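Local coordinates for twin-arginine translocation pathway signal protein (Burkholderia phytofirmans, PDB 2RJO), which probably serves as a periplasmic sugar-binding protein, holding beta-D-galactopyranose in the cleft between its two lobes, at residues K49-A52 / D53-L57; R78-V81 / E82-K86. One frame throughout, in Å; residues are numbered along the deposited sequence.

Contact 1 (K49-A52 / D53-L57); sequences KGIA and DIRAL
D53 sits one turn after K49: its N-H bonds to K49 O at 2.9 Å, and its carboxylate lies against the lysine's methylene chain, OD2 3.5 Å from CE. With CG beside its own backbone N (chi1 -69°), the D53 carboxylate is swung back along the helix, yet OD2 stops 4.6 Å from K49 NZ; the ammonium makes its salt bridge with E44 instead. I54 follows, its N 3.2 Å from G50 O, and its CG1 sits equally near that oxygen. G50 is buried, and the I54 side chain passes the G50 carbonyl and packs on L67 of strand 65-69 and I80 of helix 74-87. All of this lies on helix 47-60, one of the helices flanking the mixed sheet of a periplasmic-binding-protein lobe. R55 takes I51 O through its N-H at 3.0 Å. Its chain then extends from CG to NE, bringing the guanidinium across I51, with I51 CG1 3.7 Å above the centre of one face. A56 N donates to A52 O at 2.9 Å. From L57 the N-H turns to D53 O, while the leucine side chain packs on V39 and L41 of strand 38-42.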
loop_
_atom_site.group_PDB
_atom_site.type_symbol
_atom_site.label_atom_id
_atom_site.label_comp_id
_atom_site.label_asym_id
_atom_site.label_seq_id
_atom_site.Cartn_x
_atom_site.Cartn_y
_atom_site.Cartn_z
ATOM N N LYS A 49 -16.575 9.232 6.525
ATOM C CA LYS A 49 -16.107 10.512 5.996
ATOM C C LYS A 49 -15.649 10.373 4.540
ATOM O O LYS A 49 -15.959 11.218 3.701
ATOM C CB LYS A 49 -14.944 11.047 6.830
ATOM C CG LYS A 49 -14.361 12.308 6.240
ATOM C CD LYS A 49 -13.210 12.858 7.041
ATOM C CE LYS A 49 -12.589 14.029 6.304
ATOM N NZ LYS A 49 -11.499 14.638 7.080
ATOM N N GLY A 50 -14.909 9.303 4.254
ATOM C CA GLY A 50 -14.418 9.078 2.906
ATOM C C GLY A 50 -15.500 9.024 1.848
ATOM O O GLY A 50 -15.379 9.643 0.791
ATOM N N ILE A 51 -16.571 8.292 2.118
ATOM C CA ILE A 51 -17.633 8.198 1.134
ATOM C C ILE A 51 -18.426 9.499 1.073
ATOM O O ILE A 51 -18.902 9.905 0.007
ATOM C CB ILE A 51 -18.572 7.011 1.439
ATOM C CG1 ILE A 51 -19.567 6.838 0.299
ATOM C CG2 ILE A 51 -19.310 7.244 2.724
ATOM C CD1 ILE A 51 -18.907 6.686 -1.058
ATOM N N ALA A 52 -18.547 10.173 2.211
ATOM C CA ALA A 52 -19.278 11.437 2.256
ATOM C C ALA A 52 -18.589 12.464 1.369
ATOM O O ALA A 52 -19.239 13.143 0.571
ATOM C CB ALA A 52 -19.356 11.948 3.691
ATOM N N ASP A 53 -17.268 12.570 1.508
ATOM C CA ASP A 53 -16.473 13.506 0.720
ATOM C C ASP A 53 -16.525 13.206 -0.773
ATOM O O ASP A 53 -16.626 14.120 -1.602
ATOM C CB ASP A 53 -15.013 13.483 1.188
ATOM C CG ASP A 53 -14.837 14.083 2.565
ATOM O OD1 ASP A 53 -15.862 14.369 3.216
ATOM O OD2 ASP A 53 -13.676 14.263 3.004
ATOM N N ILE A 54 -16.437 11.924 -1.113
ATOM C CA ILE A 54 -16.474 11.507 -2.503
ATOM C C ILE A 54 -17.816 11.907 -3.097
ATOM O O ILE A 54 -17.876 12.365 -4.237
ATOM C CB ILE A 54 -16.266 9.980 -2.633
ATOM C CG1 ILE A 54 -14.807 9.626 -2.327
ATOM C CG2 ILE A 54 -16.626 9.523 -4.022
ATOM C CD1 ILE A 54 -14.529 8.142 -2.225
ATOM N N ARG A 55 -18.886 11.743 -2.320
ATOM C CA ARG A 55 -20.222 12.110 -2.784
ATOM C C ARG A 55 -20.308 13.619 -2.967
ATOM O O ARG A 55 -20.825 14.107 -3.966
ATOM C CB ARG A 55 -21.298 11.638 -1.788
ATOM C CG ARG A 55 -21.779 10.202 -2.024
ATOM C CD ARG A 55 -22.546 9.629 -0.822
ATOM N NE ARG A 55 -22.913 8.233 -1.054
ATOM C CZ ARG A 55 -23.242 7.364 -0.100
ATOM N NH1 ARG A 55 -23.256 7.736 1.178
ATOM N NH2 ARG A 55 -23.546 6.109 -0.424
ATOM N N ALA A 56 -19.798 14.365 -2.002
ATOM C CA ALA A 56 -19.837 15.815 -2.102
ATOM C C ALA A 56 -19.123 16.295 -3.369
ATOM O O ALA A 56 -19.588 17.228 -4.035
ATOM C CB ALA A 56 -19.196 16.445 -0.862
ATOM N N LEU A 57 -18.007 15.649 -3.704
ATOM C CA LEU A 57 -17.228 16.028 -4.881
ATOM C C LEU A 57 -17.938 15.596 -6.169
ATOM O O LEU A 57 -17.938 16.324 -7.163
ATOM C CB LEU A 57 -15.823 15.401 -4.802
ATOM C CG LEU A 57 -14.653 16.062 -5.547
ATOM C CD1 LEU A 57 -13.352 15.296 -5.303
ATOM C CD2 LEU A 57 -14.953 16.086 -7.013
#

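Contact 2 (R78-V81 / E82-K86); sequences RVIV and EACSK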
loop_
_atom_site.group_PDB
_atom_site.type_symbol
_atom_site.label_atom_id
_atom_site.label_comp_id
_atom_site.label_asym_id
_atom_site.label_seq_id
_atom_site.Cartn_x
_atom_site.Cartn_y
_atom_site.Cartn_z
ATOM N N ARG A 78 -17.053 -0.960 -2.894
ATOM C CA ARG A 78 -18.261 -1.136 -3.683
ATOM C C ARG A 78 -19.129 0.109 -3.697
ATOM O O ARG A 78 -19.563 0.554 -4.757
ATOM C CB ARG A 78 -19.096 -2.314 -3.178
ATOM C CG ARG A 78 -20.237 -2.692 -4.136
ATOM C CD ARG A 78 -21.251 -3.604 -3.461
ATOM N NE ARG A 78 -20.610 -4.675 -2.705
ATOM C CZ ARG A 78 -19.981 -5.713 -3.248
ATOM N NH1 ARG A 78 -19.902 -5.835 -4.566
ATOM N NH2 ARG A 78 -19.434 -6.634 -2.460
ATOM N N VAL A 79 -19.380 0.689 -2.531
ATOM C CA VAL A 79 -20.228 1.871 -2.502
ATOM C C VAL A 79 -19.591 3.031 -3.260
ATOM O O VAL A 79 -20.293 3.790 -3.931
ATOM C CB VAL A 79 -20.560 2.288 -1.066
ATOM C CG1 VAL A 79 -19.305 2.598 -0.302
ATOM C CG2 VAL A 79 -21.481 3.471 -1.085
ATOM N N ILE A 80 -18.269 3.161 -3.174
ATOM C CA ILE A 80 -17.574 4.222 -3.890
ATOM C C ILE A 80 -17.737 4.002 -5.385
ATOM O O ILE A 80 -18.042 4.926 -6.125
ATOM C CB ILE A 80 -16.067 4.228 -3.560
ATOM C CG1 ILE A 80 -15.861 4.641 -2.106
ATOM C CG2 ILE A 80 -15.316 5.155 -4.524
ATOM C CD1 ILE A 80 -14.420 4.553 -1.656
ATOM N N VAL A 81 -17.523 2.767 -5.820
ATOM C CA VAL A 81 -17.647 2.426 -7.230
ATOM C C VAL A 81 -19.073 2.634 -7.732
ATOM O O VAL A 81 -19.279 3.060 -8.862
ATOM C CB VAL A 81 -17.250 0.967 -7.472
ATOM C CG1 VAL A 81 -17.601 0.564 -8.892
ATOM C CG2 VAL A 81 -15.769 0.786 -7.211
ATOM N N GLU A 82 -20.054 2.330 -6.884
ATOM C CA GLU A 82 -21.453 2.494 -7.247
ATOM C C GLU A 82 -21.743 3.973 -7.428
ATOM O O GLU A 82 -22.400 4.362 -8.384
ATOM C CB GLU A 82 -22.358 1.936 -6.155
ATOM C CG GLU A 82 -22.712 0.455 -6.291
ATOM C CD GLU A 82 -23.067 -0.186 -4.953
ATOM O OE1 GLU A 82 -23.496 0.543 -4.018
ATOM O OE2 GLU A 82 -22.923 -1.424 -4.835
ATOM N N ALA A 83 -21.247 4.790 -6.500
ATOM C CA ALA A 83 -21.454 6.232 -6.550
ATOM C C ALA A 83 -20.845 6.854 -7.810
ATOM O O ALA A 83 -21.445 7.723 -8.439
ATOM C CB ALA A 83 -20.860 6.880 -5.303
ATOM N N CYS A 84 -19.650 6.413 -8.182
ATOM C CA CYS A 84 -18.997 6.944 -9.375
ATOM C C CYS A 84 -19.748 6.529 -10.630
ATOM O O CYS A 84 -19.961 7.333 -11.536
ATOM C CB CYS A 84 -17.556 6.436 -9.461
ATOM S SG CYS A 84 -16.473 7.038 -8.156
ATOM N N SER A 85 -20.141 5.263 -10.669
ATOM C CA SER A 85 -20.859 4.703 -11.806
ATOM C C SER A 85 -22.147 5.459 -12.128
ATOM O O SER A 85 -22.446 5.709 -13.292
ATOM C CB SER A 85 -21.182 3.232 -11.544
ATOM O OG SER A 85 -21.785 2.632 -12.677
ATOM N N LYS A 86 -22.914 5.815 -11.100
ATOM C CA LYS A 86 -24.160 6.541 -11.305
ATOM C C LYS A 86 -23.904 8.001 -11.653
ATOM O O LYS A 86 -24.717 8.634 -12.324
ATOM C CB LYS A 86 -25.031 6.467 -10.053
ATOM C CG LYS A 86 -25.596 5.087 -9.786
ATOM C CD LYS A 86 -26.148 4.990 -8.382
ATOM C CE LYS A 86 -26.779 3.634 -8.132
ATOM N NZ LYS A 86 -27.165 3.494 -6.700
#
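R78 and E82, four residues apart on helix 74-87, meet through aliphatic carbon and a carboxylate oxygen. With the arginine CG anti to the backbone N (chi1 -169°) and CD carrying the chain on, CG and CD both lie against E82 OE2, CD at 3.1 Å. The bend at chi3 (-45°) then turns the guanidinium off from the carboxylate: R78 NE is 4.5 Å from E82 OE2, beyond a salt bridge, and the two planes are turned 29° apart. The R78 side chain also rests on P98 and L101, and R78 O accepts E82 N at 2.8 Å.

V79 O accepts A83 N at 2.9 Å and has the A83 methyl close by; the valine side chain packs on R55 of helix 47-60. I80 is buried, packing on L67 and V69 of strand 65-69. Its carbonyl takes C84 N at 3.0 Å, and its CG2 makes a loose apolar contact with C84 SG at 4.3 Å. The helix is the crossover of a beta-alpha-beta unit, joining parallel strands 65-69 and 90-94. V81 comes last, its O bonded to S85 N at 3.0 Å and touched by S85 CB, while its side chain packs on Y106.

The main-chain bonds therefore carry this stretch of helix, one for each carbonyl from R78 to V81. The nearby opposite charges of R78 and E82 would probably add a modest electrostatic attraction, without the directional hold of a paired guanidinium and carboxylate.

Each contact covers about two and a half turns of one of two neighbouring helices in the same lobe, contact 1 on 47-60 and contact 2 on 74-87, with centres 11 Å apart. Each is partly buried and has a polar flank and an apolar flank. The apolar flanks face each other: I54 CD1 meets I80 CD1 at 3.6 Å, and I51 packs on I80 too, with L67 of strand 65-69 beneath both I54 and I80. R55 reaches across to V79, R55 NH2 lying 3.4 Å from V79 CG2. On the polar flanks, each acidic residue lies against the carbon chain of a basic one. Contact 1 is the more open, with three of its touching residues exposed against none in contact 2, where three are buried.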